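Local coordinates for putative acetyl xylan esterase (Cellvibrio japonicus, PDB 2W9X), which removes acetyl groups from plant cell-wall polysaccharides, deacetylating xylan and, with a large preference, glucomannan, at residues B[26-31]-B[59-64]; B[55-60]-B[109-114]; B[68-73]-B[122-127]; B[74-79]-B[86-91]. One frame throughout, in Å; residues are numbered along the deposited sequence.

Contact 1: B[26-31]-B[59-64]; sequences KPLPLH and TAFKGQ
Leu-28 and Pro-29 meet Thr-59 and Phe-61 in the N-terminal β-sandwich of this family 2 carbohydrate esterase, a jelly-roll-like domain built from two antiparallel sheets. Segment 26-31 is the irregular lead-in to strand 31-33, whereas 59-64 holds the last residues of strand 56-62 and the loop after it. The two are joined in two ways.

The first is polar. Thr-59 OG1 donates to Pro-29 O over 2.8 Å, reaching the carbonyl at a C=O...O angle of 158° and somewhat tilted from its plane. This threonine turns its hydroxyl anti to its own nitrogen (chi1 -162°), which carries OG1 to the lead-in while the methyl CG2 goes to Phe-127. A buried hydroxyl on a strand thus finds its acceptor on a segment that is not itself a strand at that point.

The second is apolar. Leu-28 points at the strand and crosses both Thr-59 and Phe-61 at about a right angle, with both methyls near the start of the phenylalanine side chain. CD2 lies 4.1 Å from Phe-61 CB. His-107 meets the ring of Phe-61 as well.

Backbone bonds beyond the pair explain the path: Leu-28 bonds with Phe-127 of one sheet, and His-31 with Glu-58 of the other, so the lead-in is tied to one sheet at Leu-28 and to the other by His-31. The second methyl of Leu-28, CD1, approaches the Phe-61 ring obliquely, 3.7 Å from CD1 of that ring.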
# COMPACT_ATOMS: atom_id res chain seq x y z
N LYS B 26 31.10 -39.09 -0.59
CA LYS B 26 30.91 -37.98 -1.58
C LYS B 26 29.70 -37.08 -1.26
O LYS B 26 28.56 -37.54 -1.35
CB LYS B 26 30.79 -38.57 -3.00
CG LYS B 26 30.76 -37.55 -4.15
CD LYS B 26 29.33 -37.20 -4.58
CE LYS B 26 29.28 -36.65 -6.01
NZ LYS B 26 29.65 -37.70 -7.01
N PRO B 27 29.94 -35.81 -0.88
CA PRO B 27 28.84 -34.85 -0.76
C PRO B 27 28.43 -34.23 -2.10
O PRO B 27 29.29 -33.97 -2.95
CB PRO B 27 29.41 -33.77 0.18
CG PRO B 27 30.87 -33.80 -0.08
CD PRO B 27 31.24 -35.19 -0.54
N LEU B 28 27.13 -34.02 -2.30
CA LEU B 28 26.59 -33.39 -3.51
C LEU B 28 26.56 -31.86 -3.40
O LEU B 28 26.50 -31.33 -2.29
CB LEU B 28 25.17 -33.90 -3.77
CG LEU B 28 24.96 -35.23 -4.50
CD1 LEU B 28 23.52 -35.71 -4.32
CD2 LEU B 28 25.33 -35.11 -5.98
N PRO B 29 26.62 -31.15 -4.55
CA PRO B 29 26.28 -29.72 -4.55
C PRO B 29 24.86 -29.49 -4.06
O PRO B 29 23.94 -30.24 -4.43
CB PRO B 29 26.41 -29.30 -6.02
CG PRO B 29 26.50 -30.57 -6.80
CD PRO B 29 27.06 -31.61 -5.88
N LEU B 30 24.68 -28.47 -3.22
CA LEU B 30 23.40 -28.19 -2.62
C LEU B 30 23.07 -26.70 -2.69
O LEU B 30 23.95 -25.87 -2.96
CB LEU B 30 23.36 -28.73 -1.17
CG LEU B 30 23.55 -27.91 0.11
CD1 LEU B 30 23.74 -28.87 1.26
CD2 LEU B 30 24.70 -26.93 0.05
N HIS B 31 21.79 -26.40 -2.47
CA HIS B 31 21.25 -25.05 -2.42
C HIS B 31 20.62 -24.84 -1.04
O HIS B 31 19.96 -25.74 -0.52
CB HIS B 31 20.19 -24.87 -3.51
CG HIS B 31 19.37 -23.62 -3.38
ND1 HIS B 31 19.84 -22.38 -3.76
CD2 HIS B 31 18.12 -23.43 -2.92
CE1 HIS B 31 18.90 -21.47 -3.54
NE2 HIS B 31 17.85 -22.08 -3.02
N THR B 59 18.87 -30.53 -3.21
CA THR B 59 19.84 -31.15 -4.12
C THR B 59 19.16 -31.92 -5.27
O THR B 59 17.95 -32.18 -5.23
CB THR B 59 20.87 -32.03 -3.38
OG1 THR B 59 21.99 -32.25 -4.24
CG2 THR B 59 20.29 -33.38 -2.96
N ALA B 60 19.96 -32.27 -6.28
CA ALA B 60 19.48 -32.95 -7.48
C ALA B 60 20.58 -33.83 -8.05
O ALA B 60 21.75 -33.42 -8.11
CB ALA B 60 19.02 -31.93 -8.53
N PHE B 61 20.21 -35.05 -8.46
CA PHE B 61 21.18 -36.02 -8.97
C PHE B 61 20.55 -37.15 -9.76
O PHE B 61 19.38 -37.50 -9.56
CB PHE B 61 22.00 -36.61 -7.81
CG PHE B 61 21.20 -37.46 -6.87
CD1 PHE B 61 20.35 -36.88 -5.93
CD2 PHE B 61 21.28 -38.85 -6.93
CE1 PHE B 61 19.60 -37.67 -5.06
CE2 PHE B 61 20.53 -39.65 -6.07
CZ PHE B 61 19.69 -39.06 -5.14
N LYS B 62 21.33 -37.72 -10.68
CA LYS B 62 21.00 -38.99 -11.31
C LYS B 62 21.70 -40.09 -10.53
O LYS B 62 22.92 -40.06 -10.36
CB LYS B 62 21.46 -39.01 -12.77
N GLY B 63 20.92 -41.04 -10.02
CA GLY B 63 21.43 -42.13 -9.19
C GLY B 63 20.32 -42.73 -8.34
O GLY B 63 19.17 -42.28 -8.41
N GLN B 64 20.67 -43.73 -7.54
CA GLN B 64 19.67 -44.47 -6.75
C GLN B 64 19.90 -44.54 -5.24
O GLN B 64 19.18 -45.26 -4.54

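Contact 2: B[55-60]-B[109-114]; sequences VYFETA and VRLEKL
Arg-110 lays its guanidinium flat on the ring of Tyr-56: the planes differ by 23°, and Arg-110 CZ is 4.0 Å from the ring centroid, a cation-pi stack in which NH2 sits over the middle of the ring. An extended chain, starting from CG anti to the backbone nitrogen (chi1 -176°), carries the group there. Glu-58 runs alongside the arginine, but its carboxylate stands almost perpendicular to the guanidinium, and the salt bridge from Arg-110 NH1 to Glu-58 OE1 (2.8 Å) is a bent, weak hydrogen bond. Glu-112 meets NE in the guanidinium plane with its anti lone pair. Two carboxylates, a ring and the Tyr-192 hydroxyl restrict the rotation of the cation. Arg-141 holds the other oxygen of Glu-58, while the hydroxyl of Tyr-56 bonds to Asp-191.

On the opposite face of the sheet, Phe-57 and Leu-111 lie side by side, CD2 to CD2 at 3.9 Å, facing Phe-124 and Phe-127. Two backbone bonds join them as a hydrogen-bonded pair, flanked by the non-hydrogen-bonded Tyr-56/Glu-112 and Glu-58/Arg-110. An apolar face turned to the partner sheet is typical of a β-sandwich; the other, charged face here turns to the SGNH hydrolase part, through partners such as Asp-191.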
# COMPACT_ATOMS: atom_id res chain seq x y z
N VAL B 55 14.27 -23.00 7.57
CA VAL B 55 15.48 -23.25 6.80
C VAL B 55 15.28 -24.50 5.91
O VAL B 55 14.54 -25.41 6.28
CB VAL B 55 16.72 -23.40 7.75
CG1 VAL B 55 17.88 -24.07 7.08
CG2 VAL B 55 17.14 -22.03 8.29
N TYR B 56 15.89 -24.50 4.73
CA TYR B 56 15.82 -25.66 3.83
C TYR B 56 17.09 -25.89 3.01
O TYR B 56 17.87 -24.96 2.77
CB TYR B 56 14.59 -25.60 2.91
CG TYR B 56 14.50 -24.39 2.01
CD1 TYR B 56 15.03 -24.41 0.72
CD2 TYR B 56 13.85 -23.22 2.45
CE1 TYR B 56 14.94 -23.29 -0.12
CE2 TYR B 56 13.76 -22.10 1.62
CZ TYR B 56 14.30 -22.14 0.34
OH TYR B 56 14.20 -21.04 -0.48
N PHE B 57 17.28 -27.14 2.60
CA PHE B 57 18.41 -27.58 1.77
C PHE B 57 17.89 -28.41 0.59
O PHE B 57 17.03 -29.30 0.78
CB PHE B 57 19.39 -28.42 2.59
CG PHE B 57 19.88 -27.73 3.84
CD1 PHE B 57 21.06 -26.97 3.82
CD2 PHE B 57 19.18 -27.86 5.04
CE1 PHE B 57 21.51 -26.34 4.97
CE2 PHE B 57 19.64 -27.22 6.20
CZ PHE B 57 20.79 -26.47 6.16
N GLU B 58 18.39 -28.11 -0.61
CA GLU B 58 17.95 -28.79 -1.82
C GLU B 58 19.12 -29.39 -2.57
O GLU B 58 20.23 -28.84 -2.56
CB GLU B 58 17.17 -27.86 -2.75
CG GLU B 58 15.78 -27.52 -2.25
CD GLU B 58 15.13 -26.42 -3.03
OE1 GLU B 58 14.09 -26.69 -3.66
OE2 GLU B 58 15.65 -25.28 -3.04
N THR B 59 18.87 -30.53 -3.21
CA THR B 59 19.84 -31.15 -4.12
C THR B 59 19.16 -31.92 -5.27
O THR B 59 17.95 -32.18 -5.23
CB THR B 59 20.87 -32.03 -3.38
OG1 THR B 59 21.99 -32.25 -4.24
CG2 THR B 59 20.29 -33.38 -2.96
N ALA B 60 19.96 -32.27 -6.28
CA ALA B 60 19.48 -32.95 -7.48
C ALA B 60 20.58 -33.83 -8.05
O ALA B 60 21.75 -33.42 -8.11
CB ALA B 60 19.02 -31.93 -8.53
N VAL B 109 15.59 -33.45 -4.34
CA VAL B 109 15.37 -33.67 -2.91
C VAL B 109 15.42 -32.37 -2.10
O VAL B 109 16.40 -31.62 -2.19
CB VAL B 109 16.38 -34.69 -2.32
CG1 VAL B 109 16.15 -34.87 -0.82
CG2 VAL B 109 16.28 -36.04 -3.04
N ARG B 110 14.37 -32.12 -1.32
CA ARG B 110 14.25 -30.91 -0.49
C ARG B 110 14.03 -31.29 0.98
O ARG B 110 13.07 -32.00 1.30
CB ARG B 110 13.07 -30.07 -1.00
CG ARG B 110 12.86 -28.72 -0.30
CD ARG B 110 11.73 -27.96 -0.95
NE ARG B 110 11.44 -26.70 -0.27
CZ ARG B 110 11.74 -25.49 -0.73
NH1 ARG B 110 12.35 -25.34 -1.90
NH2 ARG B 110 11.42 -24.42 -0.02
N LEU B 111 14.93 -30.85 1.85
CA LEU B 111 14.80 -31.06 3.29
C LEU B 111 14.37 -29.75 3.93
O LEU B 111 14.97 -28.70 3.65
CB LEU B 111 16.14 -31.53 3.88
CG LEU B 111 16.35 -31.51 5.40
CD1 LEU B 111 15.68 -32.70 6.08
CD2 LEU B 111 17.85 -31.45 5.75
N GLU B 112 13.33 -29.79 4.78
CA GLU B 112 12.82 -28.57 5.43
C GLU B 112 12.73 -28.67 6.95
O GLU B 112 12.19 -29.64 7.48
CB GLU B 112 11.43 -28.19 4.88
CG GLU B 112 11.38 -27.91 3.37
CD GLU B 112 9.99 -27.66 2.82
OE1 GLU B 112 8.97 -28.01 3.47
OE2 GLU B 112 9.92 -27.11 1.71
N LYS B 113 13.24 -27.66 7.64
CA LYS B 113 13.02 -27.48 9.08
C LYS B 113 11.56 -27.02 9.32
O LYS B 113 11.05 -26.15 8.61
CB LYS B 113 14.02 -26.47 9.63
CG LYS B 113 13.85 -26.03 11.07
CD LYS B 113 14.50 -24.66 11.23
CE LYS B 113 15.24 -24.48 12.54
NZ LYS B 113 14.36 -24.16 13.67
N LEU B 114 10.91 -27.64 10.30
CA LEU B 114 9.50 -27.37 10.61
C LEU B 114 9.36 -26.56 11.89
O LEU B 114 8.50 -25.70 12.00
CB LEU B 114 8.76 -28.70 10.80
CG LEU B 114 8.17 -29.45 9.61
CD1 LEU B 114 8.88 -29.23 8.32
CD2 LEU B 114 7.96 -30.93 9.91

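Contact 3: B[68-73]-B[122-127]; sequences LKFDDD and GRFLGF
Asp-71 OD2 lies 2.7 Å from Arg-123 NH2, with Arg-123 NE also close. The carboxylate does not meet the guanidinium edge-on: the two planes are 80° apart and the aspartate leans over one guanidinium face, so the salt bridge rests on proximity of charge more than on directed N-H bonds. A bend at chi3 (-73°) folds the arginine back over the strand pair, where Ser-47 and Thr-49 of the next strand also touch it.

Beneath the side chains, Asp-71 and Arg-123 form a hydrogen-bonded antiparallel pair. Past the regular pair Phe-70/Phe-124, the register slips at Lys-69. Lys-69 N donates to Gly-126 O (3.1 Å) while its carbonyl accepts from Leu-125 N (2.7 Å), so one residue faces two: a beta bulge in strand 122-128. Gly-126 has a positive phi (110°) at which a side chain would jam against the preceding carbonyl.

These are neighbouring inner strands of the five-stranded sheet of the β-sandwich, and the face opposite the salt bridge is turned to the other sheet. There Leu-68 packs against two aromatics: CG sits at the edge of the Phe-124 ring, 4.0 Å from CE1, and CD1 lies obliquely 3.8 Å from Phe-127 CD1. Phe-124 CZ in turn stands over the face of Phe-127. Phe-70 meets Phe-124 obliquely, and Leu-111 of the partner sheet touches Leu-68, Phe-70 and Phe-124.

At the strand end, Asp-72 OD1 accepts from the nitrogens of Gln-74 and Asn-75, the first closing an Asx turn, and Asp-72 OD2, hydrogen-bonded to Tyr-50 OH, lies 3.6 Å from Gly-122 CA.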
# COMPACT_ATOMS: atom_id res chain seq x y z
N LEU B 68 21.55 -38.50 4.23
CA LEU B 68 21.59 -37.20 4.87
C LEU B 68 22.36 -37.35 6.17
O LEU B 68 22.03 -38.20 7.00
CB LEU B 68 20.16 -36.72 5.15
CG LEU B 68 19.33 -36.02 4.07
CD1 LEU B 68 18.96 -36.93 2.90
CD2 LEU B 68 18.06 -35.50 4.72
N LYS B 69 23.41 -36.54 6.33
CA LYS B 69 24.16 -36.51 7.58
C LYS B 69 23.62 -35.39 8.45
O LYS B 69 23.63 -34.22 8.06
CB LYS B 69 25.65 -36.27 7.32
CG LYS B 69 26.39 -37.41 6.66
CD LYS B 69 27.89 -37.13 6.68
CE LYS B 69 28.58 -37.66 7.95
NZ LYS B 69 28.95 -39.10 7.85
N PHE B 70 23.15 -35.77 9.64
CA PHE B 70 22.56 -34.82 10.59
C PHE B 70 23.45 -34.64 11.81
O PHE B 70 24.16 -35.55 12.21
CB PHE B 70 21.22 -35.36 11.09
CG PHE B 70 20.07 -35.16 10.16
CD1 PHE B 70 19.48 -33.90 9.99
CD2 PHE B 70 19.51 -36.25 9.49
CE1 PHE B 70 18.39 -33.73 9.15
CE2 PHE B 70 18.42 -36.09 8.64
CZ PHE B 70 17.86 -34.84 8.47
N ASP B 71 23.39 -33.45 12.40
CA ASP B 71 23.76 -33.24 13.80
C ASP B 71 22.72 -32.29 14.39
O ASP B 71 22.98 -31.09 14.59
CB ASP B 71 25.18 -32.69 13.96
CG ASP B 71 25.68 -32.75 15.41
OD1 ASP B 71 25.11 -33.50 16.23
OD2 ASP B 71 26.66 -32.04 15.75
N ASP B 72 21.53 -32.83 14.64
CA ASP B 72 20.39 -32.03 15.05
C ASP B 72 19.38 -32.85 15.88
O ASP B 72 18.60 -33.63 15.32
CB ASP B 72 19.72 -31.43 13.81
CG ASP B 72 18.71 -30.33 14.14
OD1 ASP B 72 18.15 -30.32 15.26
OD2 ASP B 72 18.49 -29.47 13.26
N ASP B 73 19.41 -32.66 17.20
CA ASP B 73 18.40 -33.24 18.08
C ASP B 73 17.40 -32.19 18.57
O ASP B 73 16.74 -32.37 19.59
CB ASP B 73 19.07 -33.96 19.27
CG ASP B 73 19.72 -32.99 20.26
OD1 ASP B 73 19.91 -31.80 19.93
OD2 ASP B 73 20.06 -33.43 21.39
N GLY B 122 20.84 -26.11 15.34
CA GLY B 122 20.99 -27.47 14.80
C GLY B 122 21.98 -27.48 13.65
O GLY B 122 22.23 -26.43 13.05
N ARG B 123 22.54 -28.64 13.34
CA ARG B 123 23.45 -28.74 12.21
C ARG B 123 23.03 -29.80 11.19
O ARG B 123 22.60 -30.90 11.54
CB ARG B 123 24.89 -29.02 12.69
CG ARG B 123 25.31 -28.21 13.93
CD ARG B 123 26.82 -28.07 14.05
NE ARG B 123 27.49 -29.31 14.44
CZ ARG B 123 27.99 -30.20 13.58
NH1 ARG B 123 27.88 -29.98 12.28
NH2 ARG B 123 28.60 -31.30 14.02
N PHE B 124 23.14 -29.42 9.91
CA PHE B 124 23.03 -30.36 8.80
C PHE B 124 24.41 -30.50 8.17
O PHE B 124 25.09 -29.50 7.92
CB PHE B 124 22.01 -29.85 7.78
CG PHE B 124 21.83 -30.74 6.57
CD1 PHE B 124 21.44 -32.07 6.71
CD2 PHE B 124 22.01 -30.23 5.29
CE1 PHE B 124 21.26 -32.88 5.59
CE2 PHE B 124 21.82 -31.03 4.16
CZ PHE B 124 21.44 -32.35 4.32
N LEU B 125 24.81 -31.75 7.92
CA LEU B 125 26.14 -32.05 7.40
C LEU B 125 26.17 -32.49 5.93
O LEU B 125 27.21 -32.96 5.45
CB LEU B 125 26.83 -33.10 8.29
CG LEU B 125 27.15 -32.74 9.74
CD1 LEU B 125 27.98 -33.84 10.40
CD2 LEU B 125 27.90 -31.45 9.79
N GLY B 126 25.05 -32.37 5.22
CA GLY B 126 25.05 -32.59 3.76
C GLY B 126 24.36 -33.81 3.20
O GLY B 126 23.91 -34.70 3.94
N PHE B 127 24.27 -33.83 1.86
CA PHE B 127 23.71 -34.92 1.06
C PHE B 127 24.82 -35.78 0.47
O PHE B 127 25.56 -35.31 -0.41
CB PHE B 127 22.87 -34.36 -0.09
CG PHE B 127 21.67 -33.54 0.34
CD1 PHE B 127 20.50 -34.16 0.76
CD2 PHE B 127 21.71 -32.15 0.27
CE1 PHE B 127 19.39 -33.41 1.15
CE2 PHE B 127 20.60 -31.39 0.65
CZ PHE B 127 19.44 -32.02 1.09

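Contact 4: B[74-79]-B[86-91]; sequences QNIFRL and PVVINK
Leu-79 and Ile-89 touch diagonally across the strands, CB of the leucine 3.7 Å from CD1 of the isoleucine; CG anti to its nitrogen (chi1 180°) brings leucine CD2 there too. Val-87 CG1 lies 3.8 Å from the same Leu-79 CB. Phe-77 turns a ring edge to the carbonyl of Ile-89, CD2 to O 3.7 Å, with the oxygen in the ring plane; the same oxygen accepts from Phe-77 N at 2.7 Å.

On the other face Ile-76 CG2 meets Val-88 CG1 (3.7 Å), and its CG1 branch lies alongside Asn-90. The aliphatic part of Arg-78 runs beside Pro-86, Arg-78 CD 3.8 Å from Pro-86 CB.

This is a β-hairpin, strand 76-81 turning back into strand 87-93, and five backbone bonds stitch it. The short strand segments run antiparallel with a marked twist, 152° between their directions. Lys-91, with positive phi (41°), ends the ladder by donating its nitrogen to Asn-75 O.

Farther out, Phe-70 and Leu-111 pack on Phe-77, and Leu-68 and Val-109 on Leu-79, so that face is held from both sheets. Arg-78 is steered by Glu-112, whose OE1 forms a salt bridge with its NE.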
# COMPACT_ATOMS: atom_id res chain seq x y z
N GLN B 74 17.30 -31.08 17.84
CA GLN B 74 16.48 -29.94 18.25
C GLN B 74 15.24 -29.77 17.39
O GLN B 74 14.24 -29.27 17.87
CB GLN B 74 17.31 -28.65 18.20
CG GLN B 74 18.44 -28.58 19.22
CD GLN B 74 17.93 -28.59 20.64
OE1 GLN B 74 17.11 -27.76 21.02
NE2 GLN B 74 18.40 -29.54 21.43
N ASN B 75 15.31 -30.19 16.13
CA ASN B 75 14.25 -29.95 15.16
C ASN B 75 13.50 -31.18 14.68
O ASN B 75 14.03 -32.29 14.68
CB ASN B 75 14.82 -29.22 13.95
CG ASN B 75 15.29 -27.84 14.27
OD1 ASN B 75 16.50 -27.55 14.29
ND2 ASN B 75 14.34 -26.96 14.55
N ILE B 76 12.26 -30.96 14.26
CA ILE B 76 11.56 -31.89 13.39
C ILE B 76 11.74 -31.35 11.97
O ILE B 76 11.71 -30.13 11.75
CB ILE B 76 10.04 -32.02 13.72
CG1 ILE B 76 9.82 -32.26 15.22
CG2 ILE B 76 9.39 -33.14 12.90
CD1 ILE B 76 8.32 -32.25 15.67
N PHE B 77 11.94 -32.26 11.01
CA PHE B 77 12.12 -31.92 9.61
C PHE B 77 11.11 -32.69 8.79
O PHE B 77 10.63 -33.73 9.22
CB PHE B 77 13.50 -32.37 9.09
CG PHE B 77 14.67 -31.69 9.74
CD1 PHE B 77 15.23 -30.55 9.17
CD2 PHE B 77 15.23 -32.21 10.91
CE1 PHE B 77 16.32 -29.92 9.76
CE2 PHE B 77 16.32 -31.59 11.50
CZ PHE B 77 16.87 -30.44 10.93
N ARG B 78 10.82 -32.18 7.60
CA ARG B 78 10.28 -33.06 6.58
C ARG B 78 11.22 -33.15 5.37
O ARG B 78 11.96 -32.21 5.04
CB ARG B 78 8.83 -32.70 6.20
CG ARG B 78 8.66 -31.41 5.44
CD ARG B 78 7.19 -30.99 5.36
NE ARG B 78 7.08 -29.83 4.47
CZ ARG B 78 5.95 -29.21 4.16
NH1 ARG B 78 5.99 -28.19 3.32
NH2 ARG B 78 4.79 -29.60 4.68
N LEU B 79 11.20 -34.33 4.74
CA LEU B 79 12.01 -34.61 3.57
C LEU B 79 11.12 -34.84 2.36
O LEU B 79 10.23 -35.68 2.39
CB LEU B 79 12.91 -35.83 3.83
CG LEU B 79 13.86 -36.33 2.74
CD1 LEU B 79 14.94 -35.30 2.46
CD2 LEU B 79 14.50 -37.64 3.18
N PRO B 86 5.70 -35.75 1.84
CA PRO B 86 6.83 -35.50 2.75
C PRO B 86 6.96 -36.59 3.82
O PRO B 86 5.96 -37.08 4.33
CB PRO B 86 6.47 -34.16 3.41
CG PRO B 86 5.41 -33.57 2.55
CD PRO B 86 4.65 -34.74 2.02
N VAL B 87 8.19 -36.95 4.14
CA VAL B 87 8.44 -37.90 5.22
C VAL B 87 9.03 -37.16 6.43
O VAL B 87 9.96 -36.36 6.30
CB VAL B 87 9.26 -39.16 4.73
CG1 VAL B 87 10.53 -38.76 4.02
CG2 VAL B 87 9.54 -40.15 5.85
N VAL B 88 8.44 -37.41 7.60
CA VAL B 88 8.84 -36.75 8.86
C VAL B 88 10.15 -37.31 9.42
O VAL B 88 10.31 -38.53 9.56
CB VAL B 88 7.72 -36.85 9.94
CG1 VAL B 88 8.17 -36.28 11.27
CG2 VAL B 88 6.47 -36.12 9.48
N ILE B 89 11.09 -36.41 9.73
CA ILE B 89 12.32 -36.77 10.43
C ILE B 89 12.40 -35.98 11.74
O ILE B 89 12.62 -34.76 11.74
CB ILE B 89 13.57 -36.56 9.55
CG1 ILE B 89 13.41 -37.31 8.22
CG2 ILE B 89 14.82 -37.03 10.27
CD1 ILE B 89 14.31 -36.80 7.11
N ASN B 90 12.23 -36.69 12.84
CA ASN B 90 12.01 -36.09 14.15
C ASN B 90 13.25 -36.14 15.05
O ASN B 90 13.60 -37.21 15.55
CB ASN B 90 10.83 -36.81 14.82
CG ASN B 90 10.37 -36.14 16.10
OD1 ASN B 90 11.18 -35.80 16.96
ND2 ASN B 90 9.06 -35.97 16.24
N LYS B 91 13.89 -34.99 15.28
CA LYS B 91 15.12 -34.93 16.09
C LYS B 91 16.08 -36.10 15.79
O LYS B 91 16.37 -36.91 16.68
CB LYS B 91 14.79 -34.89 17.58
CG LYS B 91 14.00 -33.69 18.00
CD LYS B 91 13.73 -33.72 19.48
CE LYS B 91 13.15 -32.41 19.92
NZ LYS B 91 13.00 -32.32 21.39

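Contacts 2 and 3 are the buried heart of the sandwich, one ladder in each sheet, and they press together through Phe-57, Leu-111, Phe-124 and Phe-127. Contact 1 is also buried but lies farther from the centre of the chain; it shares strand 56-62 with contact 2, and its irregular segment bonds to both sheets. Contact 4 extends the sheet of contact 2 as a hairpin, part core and part surface, its Phe-77 and Leu-79 meeting Phe-70 and Leu-68 of contact 3. In contacts 2 and 3 the shared inner face is mostly carbon and the outer one charged, networked in contact 2, one salt bridge across the strands in contact 3; contact 4's outer face mixes Ile-76/Val-88 with Arg-78.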